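Long-range contacts in flagellar protein FliL (Vibrio alginolyticus, PDB 6AHP), which probably assists the function of the bacterial flagellar motor as a stomatin-like protein with a periplasmic core: residues P13-F18 / L28-A33; K32-V37 / L103-V108; D85-L90 / P97-V102; S59-A64 / V76-R81; S5-V10 / M36-E41. One frame throughout, in Å; residues are numbered along the deposited sequence.

Interaction 1: residues P13-F18 / L28-A33; sequences PQAFVF and LVQIKA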
# COMPACT_ATOMS: atom_id res chain seq x y z
N PRO A 13 -2.47 -13.56 -2.20
CA PRO A 13 -2.94 -14.18 -3.45
C PRO A 13 -2.79 -13.31 -4.69
O PRO A 13 -2.51 -13.83 -5.77
CB PRO A 13 -4.41 -14.49 -3.15
CG PRO A 13 -4.54 -14.44 -1.63
CD PRO A 13 -3.54 -13.43 -1.19
N GLN A 14 -2.96 -11.99 -4.57
CA GLN A 14 -2.95 -11.11 -5.74
C GLN A 14 -1.53 -10.66 -6.05
O GLN A 14 -0.88 -10.01 -5.23
CB GLN A 14 -3.85 -9.90 -5.50
CG GLN A 14 -3.85 -8.89 -6.64
CD GLN A 14 -4.68 -9.33 -7.83
OE1 GLN A 14 -4.33 -10.29 -8.53
NE2 GLN A 14 -5.78 -8.64 -8.07
N ALA A 15 -1.07 -10.98 -7.26
CA ALA A 15 0.25 -10.55 -7.70
C ALA A 15 0.34 -9.03 -7.76
O ALA A 15 -0.64 -8.34 -8.06
CB ALA A 15 0.58 -11.13 -9.07
N PHE A 16 1.53 -8.51 -7.48
CA PHE A 16 1.78 -7.08 -7.60
C PHE A 16 2.16 -6.74 -9.03
O PHE A 16 3.12 -7.31 -9.59
CB PHE A 16 2.87 -6.64 -6.62
CG PHE A 16 2.46 -6.82 -5.20
CD1 PHE A 16 1.81 -5.80 -4.53
CD2 PHE A 16 2.62 -8.04 -4.58
CE1 PHE A 16 1.38 -5.98 -3.21
CE2 PHE A 16 2.19 -8.25 -3.27
CZ PHE A 16 1.57 -7.21 -2.58
N VAL A 17 1.40 -5.83 -9.63
CA VAL A 17 1.66 -5.30 -10.96
C VAL A 17 1.85 -3.79 -10.84
O VAL A 17 0.98 -3.09 -10.31
CB VAL A 17 0.52 -5.61 -11.94
CG1 VAL A 17 0.79 -4.96 -13.29
CG2 VAL A 17 0.30 -7.10 -12.04
N PHE A 18 2.99 -3.29 -11.32
CA PHE A 18 3.31 -1.88 -11.18
C PHE A 18 4.24 -1.48 -12.31
O PHE A 18 4.99 -2.31 -12.83
CB PHE A 18 3.96 -1.58 -9.82
CG PHE A 18 5.20 -2.37 -9.58
CD1 PHE A 18 5.13 -3.69 -9.16
CD2 PHE A 18 6.44 -1.81 -9.80
CE1 PHE A 18 6.26 -4.42 -8.95
CE2 PHE A 18 7.58 -2.54 -9.60
CZ PHE A 18 7.49 -3.85 -9.17
N LEU A 28 6.39 -2.80 -17.56
CA LEU A 28 5.66 -3.36 -16.44
C LEU A 28 6.48 -4.40 -15.69
O LEU A 28 7.39 -5.03 -16.24
CB LEU A 28 4.35 -4.00 -16.92
CG LEU A 28 3.10 -3.12 -17.01
CD1 LEU A 28 3.20 -2.15 -18.19
CD2 LEU A 28 1.86 -3.98 -17.12
N VAL A 29 6.03 -4.58 -14.39
CA VAL A 29 6.59 -5.63 -13.54
C VAL A 29 5.44 -6.39 -12.90
O VAL A 29 4.43 -5.80 -12.50
CB VAL A 29 7.52 -5.04 -12.46
CG1 VAL A 29 8.35 -6.12 -11.79
CG2 VAL A 29 8.41 -3.95 -13.05
N GLN A 30 5.59 -7.71 -12.83
CA GLN A 30 4.73 -8.55 -12.00
C GLN A 30 5.59 -9.28 -10.98
O GLN A 30 6.62 -9.87 -11.32
CB GLN A 30 3.93 -9.55 -12.85
CG GLN A 30 2.46 -9.62 -12.42
CD GLN A 30 1.70 -10.82 -12.98
OE1 GLN A 30 2.21 -11.94 -12.99
NE2 GLN A 30 0.45 -10.58 -13.40
N ILE A 31 5.19 -9.19 -9.71
CA ILE A 31 5.80 -9.87 -8.57
C ILE A 31 4.70 -10.65 -7.86
O ILE A 31 3.64 -10.11 -7.55
CB ILE A 31 6.49 -8.89 -7.61
CG1 ILE A 31 7.87 -8.54 -8.12
CG2 ILE A 31 6.60 -9.49 -6.21
CD1 ILE A 31 8.28 -7.13 -7.86
N LYS A 32 4.88 -11.96 -7.66
CA LYS A 32 4.04 -12.76 -6.77
C LYS A 32 4.80 -13.00 -5.47
O LYS A 32 6.00 -13.29 -5.50
CB LYS A 32 3.66 -14.09 -7.43
CG LYS A 32 2.83 -15.02 -6.57
CD LYS A 32 1.40 -14.54 -6.41
CE LYS A 32 0.59 -15.57 -5.64
NZ LYS A 32 1.27 -15.98 -4.36
N ALA A 33 4.11 -12.85 -4.34
CA ALA A 33 4.79 -12.81 -3.05
C ALA A 33 4.02 -13.58 -1.99
O ALA A 33 2.80 -13.76 -2.07
CB ALA A 33 4.98 -11.36 -2.56
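Phe18 has its CG wedged between its own backbone N and carbonyl carbon (chi1 58°), and this folds the ring back over Val29 of the partner strand. Val17 has CG1 anti to its N, which sets CG2 beside the N and against Gln30. The Phe18 ring takes Val29 CB over one face, off toward the rim. That CB lies 3.8 Å from the ring centroid and 24° off the normal, a CH-pi contact. Ile31 comes to the same ring from the edge, its CD1 in the ring plane and 3.6 Å from Phe18 CE1. The ring is thus met from two directions by two residues of one strand. Phe16 lies on the same face of the sheet as Phe18 and Ile31 and brings CE2 to 4.2 Å from Ala33 CB. On the opposite face of the sheet Val17 CG2 lies close against Gln30 CG, at 3.3 Å. Ala15 CB also borders the side-chain carbon CD of Gln30.

The strands at 15-18 and 28-33 run antiparallel, at 160°. Phe16 pairs with Ile31 and Phe18 with Val29, each through two N-H...O bonds; Phe18 N to Val29 O measures 3.1 Å. Val17 and Gln30 form the non-hydrogen-bonded pair between them, where Val17 CA points its hydrogen at Val29 O. Lys32 CE passes Pro13 O, and its ammonium goes on to Asn11 OD1. Helix 50-62 packs on the face of Phe16, Phe18 and Ile31, with Phe61 meeting Phe18 ring to ring. This is the antiparallel beta hairpin of strands 7-21 and 26-38, with its aromatic face turned to the helical layer.

Interaction 2: residues K32-V37 / L103-V108; sequences KAQLMV and LFTDFV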
# COMPACT_ATOMS: atom_id res chain seq x y z
N LYS A 32 4.88 -11.96 -7.66
CA LYS A 32 4.04 -12.76 -6.77
C LYS A 32 4.80 -13.00 -5.47
O LYS A 32 6.00 -13.29 -5.50
CB LYS A 32 3.66 -14.09 -7.43
CG LYS A 32 2.83 -15.02 -6.57
CD LYS A 32 1.40 -14.54 -6.41
CE LYS A 32 0.59 -15.57 -5.64
NZ LYS A 32 1.27 -15.98 -4.36
N ALA A 33 4.11 -12.85 -4.34
CA ALA A 33 4.79 -12.81 -3.05
C ALA A 33 4.02 -13.58 -1.99
O ALA A 33 2.80 -13.76 -2.07
CB ALA A 33 4.98 -11.36 -2.56
N GLN A 34 4.75 -14.02 -0.96
CA GLN A 34 4.18 -14.62 0.23
C GLN A 34 4.99 -14.14 1.43
O GLN A 34 6.11 -13.64 1.29
CB GLN A 34 4.18 -16.17 0.18
CG GLN A 34 3.32 -16.79 -0.93
CD GLN A 34 3.06 -18.28 -0.74
OE1 GLN A 34 2.81 -18.77 0.37
NE2 GLN A 34 3.10 -19.01 -1.85
N LEU A 35 4.43 -14.33 2.62
CA LEU A 35 5.09 -13.94 3.86
C LEU A 35 5.52 -15.18 4.63
O LEU A 35 4.73 -16.10 4.84
CB LEU A 35 4.16 -13.08 4.74
CG LEU A 35 3.48 -11.93 3.97
CD1 LEU A 35 2.32 -11.38 4.77
CD2 LEU A 35 4.53 -10.83 3.59
N MET A 36 6.77 -15.18 5.08
CA MET A 36 7.27 -16.19 6.00
C MET A 36 7.16 -15.65 7.43
O MET A 36 7.64 -14.55 7.71
CB MET A 36 8.72 -16.54 5.67
CG MET A 36 9.31 -17.68 6.47
SD MET A 36 10.94 -18.01 5.74
CE MET A 36 11.97 -17.70 7.17
N VAL A 37 6.49 -16.41 8.29
CA VAL A 37 6.28 -16.00 9.67
C VAL A 37 6.64 -17.18 10.56
O VAL A 37 6.70 -18.32 10.12
CB VAL A 37 4.81 -15.55 9.95
CG1 VAL A 37 4.29 -14.51 8.88
CG2 VAL A 37 3.90 -16.77 9.97
N LEU A 103 8.72 -13.35 0.57
CA LEU A 103 9.24 -14.27 -0.43
C LEU A 103 8.65 -13.87 -1.77
O LEU A 103 7.45 -13.61 -1.86
CB LEU A 103 8.83 -15.73 -0.10
CG LEU A 103 9.19 -16.33 1.24
CD1 LEU A 103 8.64 -17.77 1.37
CD2 LEU A 103 10.69 -16.31 1.38
N PHE A 104 9.50 -13.79 -2.80
CA PHE A 104 9.07 -13.58 -4.18
C PHE A 104 9.15 -14.93 -4.89
O PHE A 104 10.24 -15.48 -5.07
CB PHE A 104 9.94 -12.54 -4.89
CG PHE A 104 9.99 -11.16 -4.22
CD1 PHE A 104 9.08 -10.80 -3.25
CD2 PHE A 104 10.93 -10.22 -4.63
CE1 PHE A 104 9.12 -9.54 -2.65
CE2 PHE A 104 10.98 -8.94 -4.03
CZ PHE A 104 10.08 -8.61 -3.04
N THR A 105 8.00 -15.44 -5.26
CA THR A 105 7.87 -16.68 -5.98
C THR A 105 7.87 -16.49 -7.50
O THR A 105 8.27 -17.36 -8.15
CB THR A 105 6.68 -17.54 -5.57
OG1 THR A 105 5.48 -16.84 -5.76
CG2 THR A 105 6.79 -17.95 -4.14
N ASP A 106 7.43 -15.31 -8.00
CA ASP A 106 7.51 -14.93 -9.40
C ASP A 106 8.02 -13.50 -9.49
O ASP A 106 7.62 -12.67 -8.73
CB ASP A 106 6.19 -14.99 -10.11
CG ASP A 106 5.48 -16.34 -9.89
OD1 ASP A 106 5.93 -17.17 -9.10
OD2 ASP A 106 4.42 -16.58 -10.52
N PHE A 107 8.91 -13.28 -10.42
CA PHE A 107 9.48 -11.97 -10.63
C PHE A 107 9.76 -11.79 -12.09
O PHE A 107 10.70 -12.33 -12.59
CB PHE A 107 10.79 -11.93 -9.92
CG PHE A 107 11.19 -10.58 -9.47
CD1 PHE A 107 11.16 -9.52 -10.31
CD2 PHE A 107 11.66 -10.39 -8.20
CE1 PHE A 107 11.55 -8.29 -9.90
CE2 PHE A 107 12.05 -9.17 -7.79
CZ PHE A 107 11.99 -8.12 -8.64
N VAL A 108 8.98 -11.00 -12.78
CA VAL A 108 9.19 -10.83 -14.18
C VAL A 108 9.05 -9.42 -14.72
O VAL A 108 8.17 -8.72 -14.37
CB VAL A 108 8.17 -11.68 -14.91
CG1 VAL A 108 8.08 -13.02 -14.25
CG2 VAL A 108 6.82 -11.03 -14.86
O HOH W 1 3.28 -17.97 -4.35
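A classic beta bulge sets Thr105 and Asp106 together against Lys32, where strands 26-38 and 101-109 run antiparallel. Two residues of one strand share a single partner, and the register shifts by one before Ala33 meets Phe104. Lys32 N donates to Asp106 O at 3.0 Å, and Lys32 O accepts from Thr105 N at 2.9 Å. Beyond the bulge Gln34 and Leu103 form a regular hydrogen-bonded pair, with Leu103 N 2.7 Å from Gln34 O. The Lys32 and Thr105 side chains lie alongside each other, with Thr105 OG1 3.3 Å from Lys32 CG. Asp106 CB rests on Lys32 CB. On the other face Ala33 CB touches Phe104 CD1 at 4.2 Å, and that ring continues to Arg79 and Ala82 of helix 72-94.

One water ties the polar tips together. It accepts from Lys32 NZ at 2.8 Å and from Gln34 NE2 at 2.7 Å, and it also bonds to Thr105 OG1. Lys32 NZ has a further partner in Asn11 OD1. Its charge is therefore met by neutral oxygens, while the acid group of Asp106 lies too far off to pair with it.

Interaction 3: residues D85-L90 / P97-V102; sequences DIKAAL and PVIEKV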
# COMPACT_ATOMS: atom_id res chain seq x y z
N ASP A 85 10.57 -2.68 5.06
CA ASP A 85 9.47 -1.70 5.06
C ASP A 85 8.23 -2.27 5.75
O ASP A 85 7.56 -1.56 6.50
CB ASP A 85 9.12 -1.25 3.64
CG ASP A 85 10.18 -0.29 3.04
OD1 ASP A 85 10.98 0.29 3.80
OD2 ASP A 85 10.22 -0.12 1.79
N ILE A 86 7.93 -3.57 5.52
CA ILE A 86 6.79 -4.21 6.19
C ILE A 86 7.01 -4.24 7.70
O ILE A 86 6.11 -3.93 8.49
CB ILE A 86 6.55 -5.63 5.65
CG1 ILE A 86 6.00 -5.61 4.23
CG2 ILE A 86 5.58 -6.43 6.59
CD1 ILE A 86 6.21 -6.93 3.47
N LYS A 87 8.20 -4.65 8.12
CA LYS A 87 8.46 -4.74 9.54
C LYS A 87 8.33 -3.36 10.19
O LYS A 87 7.71 -3.22 11.25
CB LYS A 87 9.84 -5.34 9.78
CG LYS A 87 9.92 -6.84 9.56
CD LYS A 87 11.38 -7.33 9.70
CE LYS A 87 11.50 -8.75 9.16
NZ LYS A 87 12.92 -9.22 9.20
N ALA A 88 8.84 -2.32 9.51
CA ALA A 88 8.75 -0.96 10.04
C ALA A 88 7.29 -0.49 10.12
O ALA A 88 6.88 0.07 11.15
CB ALA A 88 9.60 -0.01 9.18
N ALA A 89 6.48 -0.77 9.09
CA ALA A 89 5.04 -0.47 9.14
C ALA A 89 4.33 -1.19 10.29
O ALA A 89 3.47 -0.61 10.97
CB ALA A 89 4.36 -0.84 7.82
N LEU A 90 4.62 -2.46 10.48
CA LEU A 90 3.91 -3.17 11.55
C LEU A 90 4.45 -2.79 12.93
O LEU A 90 3.67 -2.74 13.89
CB LEU A 90 4.01 -4.68 11.32
CG LEU A 90 3.29 -5.13 10.03
CD1 LEU A 90 3.69 -6.52 9.67
CD2 LEU A 90 1.80 -5.07 10.23
N PRO A 97 7.30 -6.56 14.60
CA PRO A 97 7.65 -6.76 13.21
C PRO A 97 6.73 -7.69 12.45
O PRO A 97 6.61 -7.52 11.31
CB PRO A 97 9.08 -7.25 13.27
CG PRO A 97 9.20 -7.85 14.57
CD PRO A 97 8.36 -7.02 15.47
N VAL A 98 6.24 -8.71 13.13
CA VAL A 98 5.33 -9.72 12.67
C VAL A 98 5.92 -10.76 11.74
O VAL A 98 5.86 -11.87 12.01
CB VAL A 98 4.00 -9.13 12.14
CG1 VAL A 98 3.12 -10.15 11.49
CG2 VAL A 98 3.34 -8.32 13.19
N ILE A 99 6.47 -10.36 10.64
CA ILE A 99 7.01 -11.29 9.72
C ILE A 99 8.48 -11.56 9.85
O ILE A 99 9.16 -10.83 10.44
CB ILE A 99 6.75 -10.87 8.25
CG1 ILE A 99 7.48 -9.59 7.90
CG2 ILE A 99 5.31 -10.67 8.00
CD1 ILE A 99 7.66 -9.34 6.43
N GLU A 100 8.90 -12.68 9.33
CA GLU A 100 10.29 -13.05 9.11
C GLU A 100 10.89 -12.32 7.91
O GLU A 100 11.97 -11.75 8.01
CB GLU A 100 10.41 -14.56 8.91
CG GLU A 100 10.12 -15.34 10.17
CD GLU A 100 11.34 -15.46 11.08
OE1 GLU A 100 11.34 -14.82 12.17
OE2 GLU A 100 12.29 -16.20 10.70
N LYS A 101 10.23 -12.55 6.78
CA LYS A 101 10.68 -11.99 5.51
C LYS A 101 9.57 -12.22 4.50
O LYS A 101 8.68 -13.05 4.71
CB LYS A 101 12.00 -12.65 5.04
CG LYS A 101 11.95 -14.19 5.08
CD LYS A 101 12.97 -14.85 4.16
CE LYS A 101 14.29 -15.09 4.84
NZ LYS A 101 14.21 -15.87 6.12
N VAL A 102 9.60 -11.44 3.41
CA VAL A 102 8.68 -11.70 2.31
C VAL A 102 9.45 -12.50 1.27
O VAL A 102 10.67 -12.39 1.12
CB VAL A 102 8.07 -10.39 1.73
CG1 VAL A 102 9.11 -9.42 1.38
CG2 VAL A 102 7.20 -10.67 0.50
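Lys87 runs from helix 72-94 across the turn at Pro97 and ends on the backbone of Glu100. Its CB starts 4.1 Å from Pro97 CB. Lys87 CG comes to 3.8 Å from Pro97 CB and also meets Ile99 CG1. The chain is extended beyond CG, which carries CE out to the peptide oxygens: Ile99 O is 3.4 Å from it. NZ then donates to Glu100 O at 3.0 Å. The nitrogen sits above the carbonyl plane, 43° out of it. The Glu100 carboxylate turns to Arg38 instead.

The apolar side of the helix meets the same segment. Ile86 CG2 touches Ile99 CD1 at 3.6 Å, the two side chains crossing at about a right angle. Leu90 CD1 packs on Val98 CB, also at 3.6 Å, and crosses it in the same manner. Ile86 CD1 reaches on to Val102 CB.

Ile86 also packs on Leu57 and Leu90 on Leu52, both of helix 50-62. Val102 packs on Ala33 and Leu35 of strand 26-38, and its N bonds to Ser83 OG of the helix. After helix 72-94 ends, residues 97-102 lead into strand 101-109, with Ile99 and Val102 packed between helix and sheet.

Interaction 4: residues S59-A64 / V76-R81; sequences STFASA and VELRDR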
# COMPACT_ATOMS: atom_id res chain seq x y z
N SER A 59 4.21 0.29 -2.10
CA SER A 59 5.06 1.46 -1.91
C SER A 59 6.51 1.15 -2.20
O SER A 59 7.22 1.95 -2.81
CB SER A 59 4.93 2.00 -0.48
OG SER A 59 3.68 2.61 -0.26
N THR A 60 6.98 -0.02 -1.74
CA THR A 60 8.38 -0.37 -1.98
C THR A 60 8.64 -0.51 -3.46
O THR A 60 9.61 0.05 -3.98
CB THR A 60 8.75 -1.66 -1.27
OG1 THR A 60 8.51 -1.53 0.13
CG2 THR A 60 10.25 -1.93 -1.53
N PHE A 61 7.81 -1.29 -4.16
CA PHE A 61 8.00 -1.51 -5.59
C PHE A 61 7.84 -0.23 -6.42
O PHE A 61 8.51 -0.07 -7.44
CB PHE A 61 7.02 -2.57 -6.08
CG PHE A 61 7.15 -3.90 -5.37
CD1 PHE A 61 8.37 -4.32 -4.88
CD2 PHE A 61 6.04 -4.73 -5.23
CE1 PHE A 61 8.49 -5.54 -4.24
CE2 PHE A 61 6.16 -5.96 -4.60
CZ PHE A 61 7.39 -6.36 -4.10
N ALA A 62 6.95 0.68 -6.01
CA ALA A 62 6.76 1.92 -6.75
C ALA A 62 8.05 2.73 -6.84
O ALA A 62 8.29 3.40 -7.85
CB ALA A 62 5.65 2.75 -6.12
N SER A 63 8.88 2.69 -5.80
CA SER A 63 10.12 3.46 -5.77
C SER A 63 11.33 2.65 -6.19
O SER A 63 12.44 2.92 -5.72
CB SER A 63 10.35 4.04 -4.37
OG SER A 63 10.90 3.04 -3.52
N ALA A 64 11.16 1.66 -7.05
CA ALA A 64 12.29 0.95 -7.63
C ALA A 64 12.50 1.40 -9.07
O ALA A 64 11.56 1.78 -9.76
CB ALA A 64 12.06 -0.56 -7.57
N VAL A 76 18.07 -8.66 -4.85
CA VAL A 76 18.23 -8.94 -3.43
C VAL A 76 17.93 -7.69 -2.62
O VAL A 76 17.23 -7.73 -1.60
CB VAL A 76 19.66 -9.46 -3.15
CG1 VAL A 76 19.87 -9.67 -1.65
CG2 VAL A 76 19.92 -10.74 -3.92
N GLU A 77 18.46 -6.55 -3.07
CA GLU A 77 18.28 -5.30 -2.35
C GLU A 77 16.80 -4.92 -2.28
O GLU A 77 16.32 -4.48 -1.23
CB GLU A 77 19.09 -4.22 -3.06
CG GLU A 77 19.41 -3.02 -2.21
CD GLU A 77 19.34 -1.74 -3.01
OE1 GLU A 77 20.30 -1.47 -3.76
OE2 GLU A 77 18.32 -1.01 -2.89
N LEU A 78 16.07 -5.10 -3.38
CA LEU A 78 14.63 -4.87 -3.41
C LEU A 78 13.89 -5.77 -2.43
O LEU A 78 13.00 -5.32 -1.70
CB LEU A 78 14.10 -5.06 -4.83
CG LEU A 78 12.76 -4.37 -5.09
CD1 LEU A 78 12.83 -2.87 -4.86
CD2 LEU A 78 12.22 -4.72 -6.46
N ARG A 79 14.21 -7.07 -2.43
CA ARG A 79 13.58 -8.01 -1.51
C ARG A 79 13.80 -7.58 -0.06
O ARG A 79 12.86 -7.55 0.73
CB ARG A 79 14.11 -9.43 -1.73
CG ARG A 79 14.01 -9.97 -3.16
CD ARG A 79 14.18 -11.51 -3.24
NE ARG A 79 15.54 -11.95 -2.90
CZ ARG A 79 15.92 -12.34 -1.69
NH1 ARG A 79 17.18 -12.73 -1.48
NH2 ARG A 79 15.06 -12.35 -0.69
N ASP A 80 15.06 -7.27 0.30
CA ASP A 80 15.37 -6.88 1.68
C ASP A 80 14.68 -5.59 2.08
O ASP A 80 14.21 -5.46 3.22
CB ASP A 80 16.88 -6.70 1.88
CG ASP A 80 17.64 -8.01 1.82
OD1 ASP A 80 17.01 -9.07 2.03
OD2 ASP A 80 18.87 -7.96 1.56
N ARG A 81 14.67 -4.59 1.19
CA ARG A 81 13.92 -3.37 1.45
C ARG A 81 12.45 -3.66 1.71
O ARG A 81 11.85 -3.10 2.63
CB ARG A 81 14.04 -2.41 0.28
CG ARG A 81 15.27 -1.58 0.34
CD ARG A 81 15.16 -0.50 1.40
NE ARG A 81 16.12 0.55 1.08
CZ ARG A 81 15.81 1.69 0.46
NH1 ARG A 81 14.54 1.95 0.13
NH2 ARG A 81 16.77 2.56 0.19
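Leu78 of helix 72-94 carries most of the contact with the end of helix 50-62. Its CD1 lies 3.6 Å from Ala64 CB, the closest touch of the contact. The other branch, CD2, meets Phe61 CD1 at 4.2 Å, and the two side chains cross at about a right angle. Leu78 CG is trans to its backbone N (chi1 -159°), and this swings both methyls toward the neighbouring helix. A second group lies one turn on. Thr60 CG2 sits 4.2 Å from Arg81 CB and also borders Leu78 CD1. The methyl of Thr60, trans to its N, faces the contact, while OG1 is turned to Asp85 OD2 and Ser56 O.

The next shell is the backbone that places these groups. Helix 50-62 ends here, and Ser63 is the first residue to leave helical angles. Ser63 N still bonds to Thr60 O at 3.3 Å, and Ala64 N to Phe61 O at 3.2 Å. These bonds hold the turn in which Ala64 CB meets Leu78 CD1. On the other side, Arg81 N to Glu77 O and Asp80 N to Val76 O keep the helix regular.

Further out, Leu78 also packs on Phe107 of strand 101-109 and on Gln68 and Leu69 of helix 66-70, while Phe61 meets the ring of Phe18. Ala62 of this segment packs on Arg75 of the second subunit. No hydrogen bond joins the two segments. Methyls, a ring and aliphatic carbons meet, which implies dispersion and the exclusion of water; a polar link between these helices is the bond of Thr60 OG1 to Asp85 OD2.

Interaction 5: residues S5-V10 / M36-E41; sequences SPIAYV and MVRGAE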
# COMPACT_ATOMS: atom_id res chain seq x y z
N SER A 5 9.85 -20.93 17.09
CA SER A 5 8.48 -21.36 16.89
C SER A 5 8.26 -21.72 15.42
O SER A 5 8.97 -21.21 14.54
CB SER A 5 7.50 -20.27 17.34
OG SER A 5 8.02 -18.98 17.11
N PRO A 6 7.29 -22.53 15.12
CA PRO A 6 7.26 -23.15 13.78
C PRO A 6 6.95 -22.17 12.64
O PRO A 6 6.06 -21.32 12.72
CB PRO A 6 6.16 -24.21 13.90
CG PRO A 6 5.28 -23.70 14.98
CD PRO A 6 6.19 -23.03 15.97
N ILE A 7 7.69 -22.35 11.54
CA ILE A 7 7.48 -21.55 10.34
C ILE A 7 6.11 -21.81 9.77
O ILE A 7 5.57 -22.93 9.83
CB ILE A 7 8.60 -21.85 9.32
CG1 ILE A 7 9.93 -21.37 9.84
CG2 ILE A 7 8.34 -21.21 7.97
CD1 ILE A 7 11.10 -21.93 9.04
N ALA A 8 5.50 -20.75 9.23
CA ALA A 8 4.31 -20.86 8.41
C ALA A 8 4.38 -19.81 7.32
O ALA A 8 5.16 -18.86 7.40
CB ALA A 8 3.02 -20.71 9.25
N TYR A 9 3.58 -19.99 6.28
CA TYR A 9 3.58 -19.12 5.11
C TYR A 9 2.18 -18.55 4.93
O TYR A 9 1.19 -19.29 4.95
CB TYR A 9 4.03 -19.88 3.83
CG TYR A 9 5.41 -20.45 4.02
CD1 TYR A 9 6.53 -19.65 3.89
CD2 TYR A 9 5.58 -21.76 4.41
CE1 TYR A 9 7.79 -20.16 4.13
CE2 TYR A 9 6.83 -22.28 4.63
CZ TYR A 9 7.93 -21.49 4.51
OH TYR A 9 9.17 -22.01 4.76
N VAL A 10 2.12 -17.24 4.77
CA VAL A 10 0.88 -16.53 4.55
C VAL A 10 0.89 -16.10 3.10
O VAL A 10 1.72 -15.27 2.69
CB VAL A 10 0.75 -15.31 5.49
CG1 VAL A 10 -0.39 -14.40 5.02
CG2 VAL A 10 0.57 -15.74 6.93
N MET A 36 6.77 -15.18 5.08
CA MET A 36 7.27 -16.19 6.00
C MET A 36 7.16 -15.65 7.43
O MET A 36 7.64 -14.55 7.71
CB MET A 36 8.72 -16.54 5.67
CG MET A 36 9.31 -17.68 6.47
SD MET A 36 10.94 -18.01 5.74
CE MET A 36 11.97 -17.70 7.17
N VAL A 37 6.49 -16.41 8.29
CA VAL A 37 6.28 -16.00 9.67
C VAL A 37 6.64 -17.18 10.56
O VAL A 37 6.70 -18.32 10.12
CB VAL A 37 4.81 -15.55 9.95
CG1 VAL A 37 4.29 -14.51 8.88
CG2 VAL A 37 3.90 -16.77 9.97
N ARG A 38 6.85 -16.88 11.85
CA ARG A 38 7.05 -17.91 12.87
C ARG A 38 5.99 -17.76 13.95
O ARG A 38 5.91 -16.73 14.62
CB ARG A 38 8.45 -17.82 13.47
CG ARG A 38 9.54 -18.43 12.55
CD ARG A 38 10.92 -18.34 13.19
NE ARG A 38 11.96 -18.78 12.27
CZ ARG A 38 12.27 -20.05 12.06
NH1 ARG A 38 11.60 -21.00 12.72
NH2 ARG A 38 13.23 -20.38 11.18
N GLY A 39 5.17 -18.79 14.11
CA GLY A 39 4.25 -18.93 15.21
C GLY A 39 2.83 -18.51 14.85
O GLY A 39 2.59 -17.70 13.93
N ALA A 40 1.88 -19.04 15.63
CA ALA A 40 0.47 -18.81 15.33
C ALA A 40 0.08 -17.34 15.51
O ALA A 40 -0.77 -16.83 14.77
CB ALA A 40 -0.42 -19.69 16.22
N GLU A 41 0.66 -16.65 16.50
CA GLU A 41 0.24 -15.27 16.75
C GLU A 41 0.74 -14.34 15.66
O GLU A 41 0.02 -13.42 15.22
CB GLU A 41 0.72 -14.78 18.11
CG GLU A 41 0.08 -13.39 18.44
CD GLU A 41 0.84 -12.55 19.46
OE1 GLU A 41 1.62 -13.11 20.27
OE2 GLU A 41 0.63 -11.31 19.46
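Ile7 lies across the flat guanidinium of Arg38 where the open ends of the beta hairpin 7-21/26-38 pair. Ile7 CG1 sits over one face of the group, toward its rim and 3.3 Å from Arg38 NH1. Ile7 CD1 comes to 3.4 Å from Arg38 NH2. In the plane of the group, at its edge, Ser5 O accepts from Arg38 NH1 at 3.2 Å, only 8° out of plane. Arg38 is extended from CG to NE, and this carries its head past Ile7; NE then forms a salt bridge with Glu100. Face, edge and NE together fix how the group is turned.

On the same face of the sheet, Tyr9 and Met36 lie side by side and point the same way. Tyr9 CE1 is 3.7 Å from Met36 CG. The sulfur stands obliquely beside the ring, a Met-aromatic contact with SD 5.4 Å from the centroid. Met36 CG also borders Ile7 CG2, and so touches two residues of the facing strand.

On the opposite face Ala8 CB meets Val37 CG2, and Glu43 of helix 40-48 packs against both residues. Ala8 and Val37 are the hydrogen-bonded pair, with Val37 N 2.9 Å from Ala8 O. The strand then gives way to helix 40-48, for which Gly39 is the N-cap residue. Its phi of 99° suits glycine. Gly39 N donates to Pro6 O at 3.0 Å.

Overall arrangement
From the N terminus, strand 7-21 runs out and strand 26-38 returns beside it. Interaction 1 closes the inner part of this hairpin and is nested in the loop closed by interaction 5 at its open end. Strand 26-38 then serves a second partner: interaction 2 shares Lys32 and Ala33 with interaction 1, and Met36 and Val37 with interaction 5. It closes a long loop that holds the helices. Within that loop interactions 4 and 3 follow in series, both on helix 72-94. Interaction 4 ties it to helix 50-62, and interaction 3 to the start of strand 101-109. Phe61 and Phe104 join the helical layer to the sheet.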